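Local coordinates for Cyclo(L-leucyl-L-leucyl) synthase (Staphylococcus haemolyticus, PDB 6EZ3), which makes cyclo(L-leucyl-L-leucyl) from two molecules of leucyl-tRNA without ATP, and can also build other nonpolar residues into cyclodipeptides, at residues 27-32 against 56-61; 63-68 against 166-171; 137-142 against 199-204. All blocks are in the same frame, centred on the assembly; numbering follows the deposited sequence.

Contact 1: 27-32 against 56-61; sequences ISPFTS and LLAGEE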
# COMPACT_ATOMS: atom_id res chain seq x y z
N ILE A 27 3.94 0.24 4.59
CA ILE A 27 3.72 0.19 6.04
C ILE A 27 2.23 0.52 6.33
O ILE A 27 1.67 1.43 5.73
CB ILE A 27 4.76 1.04 6.80
CG1 ILE A 27 6.14 0.36 6.69
CG2 ILE A 27 4.37 1.22 8.27
CD1 ILE A 27 7.34 1.27 6.52
N SER A 28 1.59 -0.30 7.16
CA SER A 28 0.16 -0.23 7.46
C SER A 28 -0.18 0.40 8.82
O SER A 28 0.51 0.13 9.81
CB SER A 28 -0.47 -1.61 7.35
OG SER A 28 -0.73 -1.96 6.00
N PRO A 29 -1.28 1.18 8.90
CA PRO A 29 -1.61 1.82 10.19
C PRO A 29 -2.38 0.90 11.12
O PRO A 29 -3.14 0.03 10.67
CB PRO A 29 -2.45 3.02 9.77
CG PRO A 29 -3.16 2.56 8.54
CD PRO A 29 -2.23 1.59 7.84
N PHE A 30 -2.19 1.10 12.43
CA PHE A 30 -2.89 0.43 13.52
C PHE A 30 -2.72 -1.09 13.52
O PHE A 30 -3.43 -1.77 14.26
CB PHE A 30 -4.39 0.84 13.54
CG PHE A 30 -4.67 2.30 13.24
CD1 PHE A 30 -5.35 2.67 12.08
CD2 PHE A 30 -4.24 3.31 14.10
CE1 PHE A 30 -5.60 4.03 11.79
CE2 PHE A 30 -4.50 4.66 13.81
CZ PHE A 30 -5.17 5.01 12.66
N THR A 31 -1.78 -1.63 12.74
CA THR A 31 -1.53 -3.07 12.68
C THR A 31 -0.41 -3.48 13.62
O THR A 31 0.55 -2.73 13.83
CB THR A 31 -1.29 -3.59 11.26
OG1 THR A 31 -0.09 -3.03 10.75
CG2 THR A 31 -2.49 -3.33 10.32
N SER A 32 -0.57 -4.66 14.20
CA SER A 32 0.36 -5.27 15.14
C SER A 32 1.75 -5.51 14.52
O SER A 32 2.76 -5.27 15.19
CB SER A 32 -0.22 -6.58 15.69
OG SER A 32 -1.24 -7.13 14.86
N LEU A 56 5.58 3.72 1.53
CA LEU A 56 4.22 4.18 1.31
C LEU A 56 3.47 3.92 2.59
O LEU A 56 3.42 2.79 3.08
CB LEU A 56 3.54 3.53 0.09
CG LEU A 56 2.26 4.27 -0.38
CD1 LEU A 56 2.59 5.57 -1.12
CD2 LEU A 56 1.35 3.38 -1.22
N LEU A 57 2.98 5.01 3.17
CA LEU A 57 2.22 5.03 4.41
C LEU A 57 0.74 5.27 4.05
O LEU A 57 0.44 5.71 2.93
CB LEU A 57 2.77 6.19 5.24
CG LEU A 57 3.72 5.91 6.41
CD1 LEU A 57 4.62 4.72 6.21
CD2 LEU A 57 4.51 7.13 6.75
N ALA A 58 -0.18 5.00 4.97
CA ALA A 58 -1.62 5.17 4.72
C ALA A 58 -2.03 6.61 4.40
O ALA A 58 -1.54 7.56 5.01
CB ALA A 58 -2.39 4.68 5.92
N GLY A 59 -2.94 6.76 3.45
CA GLY A 59 -3.46 8.07 3.05
C GLY A 59 -4.54 8.59 3.98
O GLY A 59 -4.86 7.94 4.98
N GLU A 60 -5.09 9.77 3.67
CA GLU A 60 -6.15 10.44 4.45
C GLU A 60 -7.38 9.57 4.62
O GLU A 60 -7.97 9.57 5.70
CB GLU A 60 -6.54 11.78 3.82
CG GLU A 60 -5.52 12.87 4.09
CD GLU A 60 -5.70 14.16 3.31
OE1 GLU A 60 -6.34 14.15 2.23
OE2 GLU A 60 -5.16 15.19 3.78
N GLU A 61 -7.72 8.80 3.56
CA GLU A 61 -8.89 7.94 3.47
C GLU A 61 -8.85 6.80 4.50
O GLU A 61 -9.73 5.94 4.51
CB GLU A 61 -9.12 7.44 2.03
CG GLU A 61 -9.27 8.54 0.98
CD GLU A 61 -8.01 9.06 0.28
OE1 GLU A 61 -6.90 8.86 0.83
OE2 GLU A 61 -8.13 9.67 -0.81
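Ile27 and Leu57 lie side by side and point the same way. Their contact is made by CD1 of Leu57, which sits 3.7 Å from CB of Ile27 and a little farther from its CG2 branch. With CG1 of Ile27 turned beside the backbone N (chi1 -69°), CG2 is the branch left near that methyl. Farther on, the CB bonds of Pro29 and Ala58 both point toward the opposite segment. CB of Ala58 meets CG and CD of Pro29, at 3.5 and 3.6 Å. On the strand side of these apolar pairs one backbone bond joins the segments: Ile27 N donates to Leu56 O over 3.0 Å, with an N-H...O angle of 161°. This bond carries on the parallel pairing of strands 22-26 and 52-57, neighbours in the mixed central sheet of a Rossmann-like fold, as expected for the HUP clan. Beyond it the two chains part. Segment 27-32 leaves the end of its strand as the loop that bears Ser28, the probable nucleophile by similarity to relatives. The side chain of Ser28 points away from 56-61, and its OG is hydrogen-bonded to Tyr195 OH, a probable substrate-binding residue. Helix 73-97 packs on Leu57 and Ala58, and its Gln87 NE2 donates to Ser28 O. Tyr171 touches both Pro29 and Ala58.

Contact 2: 63-68 against 166-171; sequences KNLLEC and EYAAQY
CG of Tyr167 stands anti to its backbone N (chi1 -166°), which carries the ring across to helix 63-68. Asn64 has CG beside its own backbone N (chi1 -60°), and this brings its amide over one face of that ring. Amide and ring are stacked, with planes 6° apart. Asn64 ND2 lies near the rim, 3.8 Å from CE2 of Tyr167. Asn64 ND2 also reaches across to the backbone of helix 162-175 and gives a weak, straight hydrogen bond to Tyr167 O at 3.4 Å. It rests on CB of Gln170 as well. The far end of the ring is held by Glu67: Tyr167 OH donates to Glu67 OE2 over 2.6 Å, on the syn side but out of the carboxylate plane. SG of Cys68 comes in at the ring edge, 3.7 Å from CD1 of Tyr167, as a sulfur-aromatic contact. The two helical segments run nearly antiparallel, their axes 8.1 Å apart at closest approach, and the backbones come nearest at Leu65 and Ala168. Helix 63-68 follows strand 52-57 of the central sheet, and helix 162-175 carries probable substrate-binding residues. Leu65 spreads its branches over that second helix. Leu65 CD1 lies 3.7 Å from CB of Tyr171, while its CD2 sits over the centre of the Tyr171 ring, 4.1 Å from the centroid, as a CH-pi contact. Tyr171 may take part in aminoacyl-tRNA binding, as in relatives. Its ring also meets Phe109 edge-to-face.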
# COMPACT_ATOMS: atom_id res chain seq x y z
N LYS A 63 -9.24 7.51 7.58
CA LYS A 63 -10.21 7.93 8.59
C LYS A 63 -11.44 7.02 8.48
O LYS A 63 -11.90 6.47 9.49
CB LYS A 63 -10.54 9.44 8.49
CG LYS A 63 -11.15 9.97 7.20
CD LYS A 63 -12.20 11.02 7.57
CE LYS A 63 -12.64 11.94 6.45
NZ LYS A 63 -13.34 13.15 6.99
N ASN A 64 -11.87 6.77 7.21
CA ASN A 64 -13.00 5.96 6.79
C ASN A 64 -13.06 4.61 7.50
O ASN A 64 -14.12 4.21 7.97
CB ASN A 64 -12.99 5.77 5.27
CG ASN A 64 -13.06 7.06 4.48
OD1 ASN A 64 -12.58 8.12 4.90
ND2 ASN A 64 -13.65 6.98 3.29
N LEU A 65 -11.92 3.95 7.62
CA LEU A 65 -11.79 2.66 8.30
C LEU A 65 -12.09 2.79 9.79
O LEU A 65 -12.78 1.94 10.33
CB LEU A 65 -10.40 2.05 8.05
CG LEU A 65 -10.24 1.04 6.90
CD1 LEU A 65 -10.70 1.58 5.56
CD2 LEU A 65 -8.81 0.66 6.74
N LEU A 66 -11.62 3.87 10.44
CA LEU A 66 -11.87 4.14 11.86
C LEU A 66 -13.34 4.52 12.09
O LEU A 66 -13.94 4.07 13.08
CB LEU A 66 -10.94 5.24 12.40
CG LEU A 66 -9.46 4.94 12.43
CD1 LEU A 66 -8.69 6.18 12.71
CD2 LEU A 66 -9.12 3.90 13.47
N GLU A 67 -13.92 5.29 11.16
CA GLU A 67 -15.33 5.70 11.18
C GLU A 67 -16.26 4.47 11.15
O GLU A 67 -17.27 4.44 11.86
CB GLU A 67 -15.62 6.65 10.02
CG GLU A 67 -15.07 8.04 10.28
CD GLU A 67 -15.45 9.06 9.24
OE1 GLU A 67 -16.24 9.99 9.57
OE2 GLU A 67 -15.00 8.93 8.09
N CYS A 68 -15.87 3.42 10.39
CA CYS A 68 -16.60 2.16 10.28
C CYS A 68 -16.41 1.34 11.55
O CYS A 68 -17.22 0.45 11.82
CB CYS A 68 -16.15 1.40 9.04
SG CYS A 68 -16.57 2.20 7.48
N GLU A 166 -18.74 -0.13 1.46
CA GLU A 166 -18.65 0.83 0.34
C GLU A 166 -17.90 2.11 0.77
O GLU A 166 -17.23 2.75 -0.05
CB GLU A 166 -20.04 1.18 -0.22
CG GLU A 166 -20.56 0.19 -1.25
CD GLU A 166 -22.07 0.03 -1.39
OE1 GLU A 166 -22.79 0.01 -0.36
OE2 GLU A 166 -22.52 -0.18 -2.54
N TYR A 167 -18.03 2.47 2.06
CA TYR A 167 -17.33 3.61 2.64
C TYR A 167 -15.86 3.24 2.80
O TYR A 167 -15.00 3.97 2.31
CB TYR A 167 -17.95 4.01 4.00
CG TYR A 167 -17.52 5.37 4.51
CD1 TYR A 167 -16.99 5.52 5.80
CD2 TYR A 167 -17.66 6.51 3.73
CE1 TYR A 167 -16.62 6.78 6.28
CE2 TYR A 167 -17.27 7.77 4.19
CZ TYR A 167 -16.76 7.90 5.47
OH TYR A 167 -16.40 9.16 5.91
N ALA A 168 -15.57 2.07 3.44
CA ALA A 168 -14.22 1.57 3.67
C ALA A 168 -13.45 1.31 2.37
O ALA A 168 -12.22 1.35 2.38
CB ALA A 168 -14.27 0.30 4.51
N ALA A 169 -14.17 1.10 1.24
CA ALA A 169 -13.59 0.85 -0.08
C ALA A 169 -12.88 2.08 -0.65
O ALA A 169 -12.00 1.94 -1.50
CB ALA A 169 -14.67 0.37 -1.05
N GLN A 170 -13.24 3.29 -0.17
CA GLN A 170 -12.64 4.57 -0.61
C GLN A 170 -11.10 4.56 -0.41
O GLN A 170 -10.38 5.12 -1.24
CB GLN A 170 -13.28 5.77 0.14
CG GLN A 170 -14.81 5.90 0.03
CD GLN A 170 -15.28 6.26 -1.35
OE1 GLN A 170 -15.28 7.44 -1.75
NE2 GLN A 170 -15.71 5.27 -2.11
N TYR A 171 -10.64 3.89 0.68
CA TYR A 171 -9.25 3.65 1.08
C TYR A 171 -8.61 2.76 0.04
O TYR A 171 -7.60 3.15 -0.53
CB TYR A 171 -9.25 2.95 2.45
CG TYR A 171 -7.91 2.51 2.99
CD1 TYR A 171 -7.41 1.24 2.72
CD2 TYR A 171 -7.21 3.31 3.89
CE1 TYR A 171 -6.19 0.81 3.26
CE2 TYR A 171 -6.00 2.88 4.45
CZ TYR A 171 -5.48 1.64 4.13
OH TYR A 171 -4.28 1.22 4.68

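Contact 3: 137-142 against 199-204; sequences NSCLKM and WELGTN
Met142 lies across the start of helix 200-206 and makes its main apolar contact. Met142 CG is 3.7 Å from CD1 of Leu201. Met142 SD rests 3.7 Å from Leu201 N, and its CE reaches CB of Glu200, also at 3.7 Å. Bends at chi2 (-60°) and chi3 turn the sulfur and methyl over the first turn of that helix. Leu201 CD1 also touches SG of Cys139, at 4.2 Å. On the outer side, Lys141 NZ and Glu200 OE1, both on solvent-exposed residues, form a salt bridge at 3.4 Å. No hydrogen bond crosses between the segments. The two helical segments run nearly antiparallel, with axes 10.0 Å apart at closest approach. The contact joins helix 133-149 to the helix that follows strand 191-195 of the central sheet. Glu200 and Leu201 probably bind substrate, by similarity, and Met142 also lies near Val172 of that site. Trp199 occupies the N-cap position, right before the helix. Trp199 O accepts from both the N and OG1 of Thr203. The indole of Trp199 is covered on one face by Gly202, whose CA lies over its centre. Phe179 and Tyr220 also meet the indole.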
# COMPACT_ATOMS: atom_id res chain seq x y z
N ASN A 137 -17.16 -6.00 -5.84
CA ASN A 137 -17.17 -7.06 -4.82
C ASN A 137 -15.76 -7.34 -4.29
O ASN A 137 -15.56 -7.34 -3.07
CB ASN A 137 -17.82 -8.34 -5.37
CG ASN A 137 -17.60 -9.59 -4.52
OD1 ASN A 137 -18.14 -9.73 -3.41
ND2 ASN A 137 -16.80 -10.52 -5.04
N SER A 138 -14.78 -7.54 -5.21
CA SER A 138 -13.38 -7.80 -4.89
C SER A 138 -12.82 -6.70 -3.98
O SER A 138 -12.15 -7.01 -2.99
CB SER A 138 -12.54 -7.98 -6.15
OG SER A 138 -12.48 -9.34 -6.56
N CYS A 139 -13.18 -5.43 -4.27
CA CYS A 139 -12.77 -4.29 -3.46
C CYS A 139 -13.35 -4.37 -2.05
O CYS A 139 -12.61 -4.15 -1.07
CB CYS A 139 -13.16 -2.97 -4.13
SG CYS A 139 -12.23 -2.61 -5.64
N LEU A 140 -14.66 -4.68 -1.95
CA LEU A 140 -15.38 -4.76 -0.68
C LEU A 140 -14.85 -5.88 0.22
O LEU A 140 -14.83 -5.72 1.45
CB LEU A 140 -16.90 -4.86 -0.91
CG LEU A 140 -17.54 -3.78 -1.81
CD1 LEU A 140 -18.80 -4.29 -2.47
CD2 LEU A 140 -17.83 -2.51 -1.06
N LYS A 141 -14.37 -6.98 -0.39
CA LYS A 141 -13.72 -8.10 0.31
C LYS A 141 -12.44 -7.57 0.99
O LYS A 141 -12.18 -7.87 2.15
CB LYS A 141 -13.35 -9.20 -0.68
CG LYS A 141 -14.52 -10.03 -1.17
CD LYS A 141 -14.03 -11.21 -2.00
CE LYS A 141 -14.21 -12.54 -1.32
NZ LYS A 141 -13.18 -13.51 -1.77
N MET A 142 -11.65 -6.74 0.25
CA MET A 142 -10.42 -6.13 0.75
C MET A 142 -10.75 -5.13 1.87
O MET A 142 -10.06 -5.11 2.89
CB MET A 142 -9.59 -5.45 -0.37
CG MET A 142 -9.28 -6.31 -1.61
SD MET A 142 -8.33 -7.87 -1.39
CE MET A 142 -9.70 -9.14 -1.53
N TRP A 199 -2.13 -10.65 -1.77
CA TRP A 199 -3.09 -9.63 -2.18
C TRP A 199 -4.05 -10.29 -3.17
O TRP A 199 -3.70 -10.50 -4.34
CB TRP A 199 -2.31 -8.45 -2.78
CG TRP A 199 -3.07 -7.42 -3.55
CD1 TRP A 199 -4.21 -6.78 -3.17
CD2 TRP A 199 -2.60 -6.75 -4.72
NE1 TRP A 199 -4.53 -5.80 -4.08
CE2 TRP A 199 -3.56 -5.76 -5.05
CE3 TRP A 199 -1.49 -6.91 -5.57
CZ2 TRP A 199 -3.45 -4.96 -6.20
CZ3 TRP A 199 -1.38 -6.12 -6.71
CH2 TRP A 199 -2.35 -5.17 -7.02
N GLU A 200 -5.23 -10.70 -2.65
CA GLU A 200 -6.27 -11.42 -3.39
C GLU A 200 -6.79 -10.67 -4.60
O GLU A 200 -7.03 -11.30 -5.63
CB GLU A 200 -7.42 -11.85 -2.46
CG GLU A 200 -8.41 -12.83 -3.08
CD GLU A 200 -9.37 -13.55 -2.15
OE1 GLU A 200 -10.06 -14.47 -2.63
OE2 GLU A 200 -9.43 -13.19 -0.94
N LEU A 201 -6.95 -9.33 -4.49
CA LEU A 201 -7.42 -8.49 -5.60
C LEU A 201 -6.40 -8.58 -6.74
O LEU A 201 -6.77 -8.75 -7.91
CB LEU A 201 -7.55 -7.03 -5.14
CG LEU A 201 -8.67 -6.18 -5.73
CD1 LEU A 201 -8.77 -4.84 -5.02
CD2 LEU A 201 -8.53 -5.95 -7.21
N GLY A 202 -5.14 -8.52 -6.36
CA GLY A 202 -4.02 -8.57 -7.28
C GLY A 202 -3.97 -9.85 -8.05
O GLY A 202 -3.64 -9.82 -9.23
N THR A 203 -4.30 -10.98 -7.38
CA THR A 203 -4.30 -12.32 -7.97
C THR A 203 -5.27 -12.29 -9.13
O THR A 203 -4.91 -12.67 -10.25
CB THR A 203 -4.63 -13.39 -6.92
OG1 THR A 203 -3.61 -13.40 -5.91
CG2 THR A 203 -4.79 -14.77 -7.51
N ASN A 204 -6.46 -11.74 -8.87
CA ASN A 204 -7.55 -11.59 -9.83
C ASN A 204 -7.22 -10.61 -10.96
O ASN A 204 -7.62 -10.84 -12.10
CB ASN A 204 -8.84 -11.24 -9.10
CG ASN A 204 -9.30 -12.31 -8.13
OD1 ASN A 204 -9.33 -13.51 -8.46
ND2 ASN A 204 -9.72 -11.90 -6.94

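From the N terminus, strand 22-26 runs into the loop 27-32. Contact 1 closes first, when the chain returns through helix 36-49 and strand 52-57, and it joins two strand ends of the central sheet. Helix 63-68 then opens contact 2. After helix 73-97, strand 106-108 and helix 116-131, helix 133-149 opens contact 3. Contact 2 closes at helix 162-175, tying it to helix 63-68. Contact 3 closes only at helix 200-206, tying it to helix 133-149, so these two cross; contact 1 is in series with both. Contacts 1 and 2 touch through Phe30 against Leu66. Contacts 2 and 3 touch where Leu140 packs on Glu166 and Ala169. Contacts 1 and 3 do not touch.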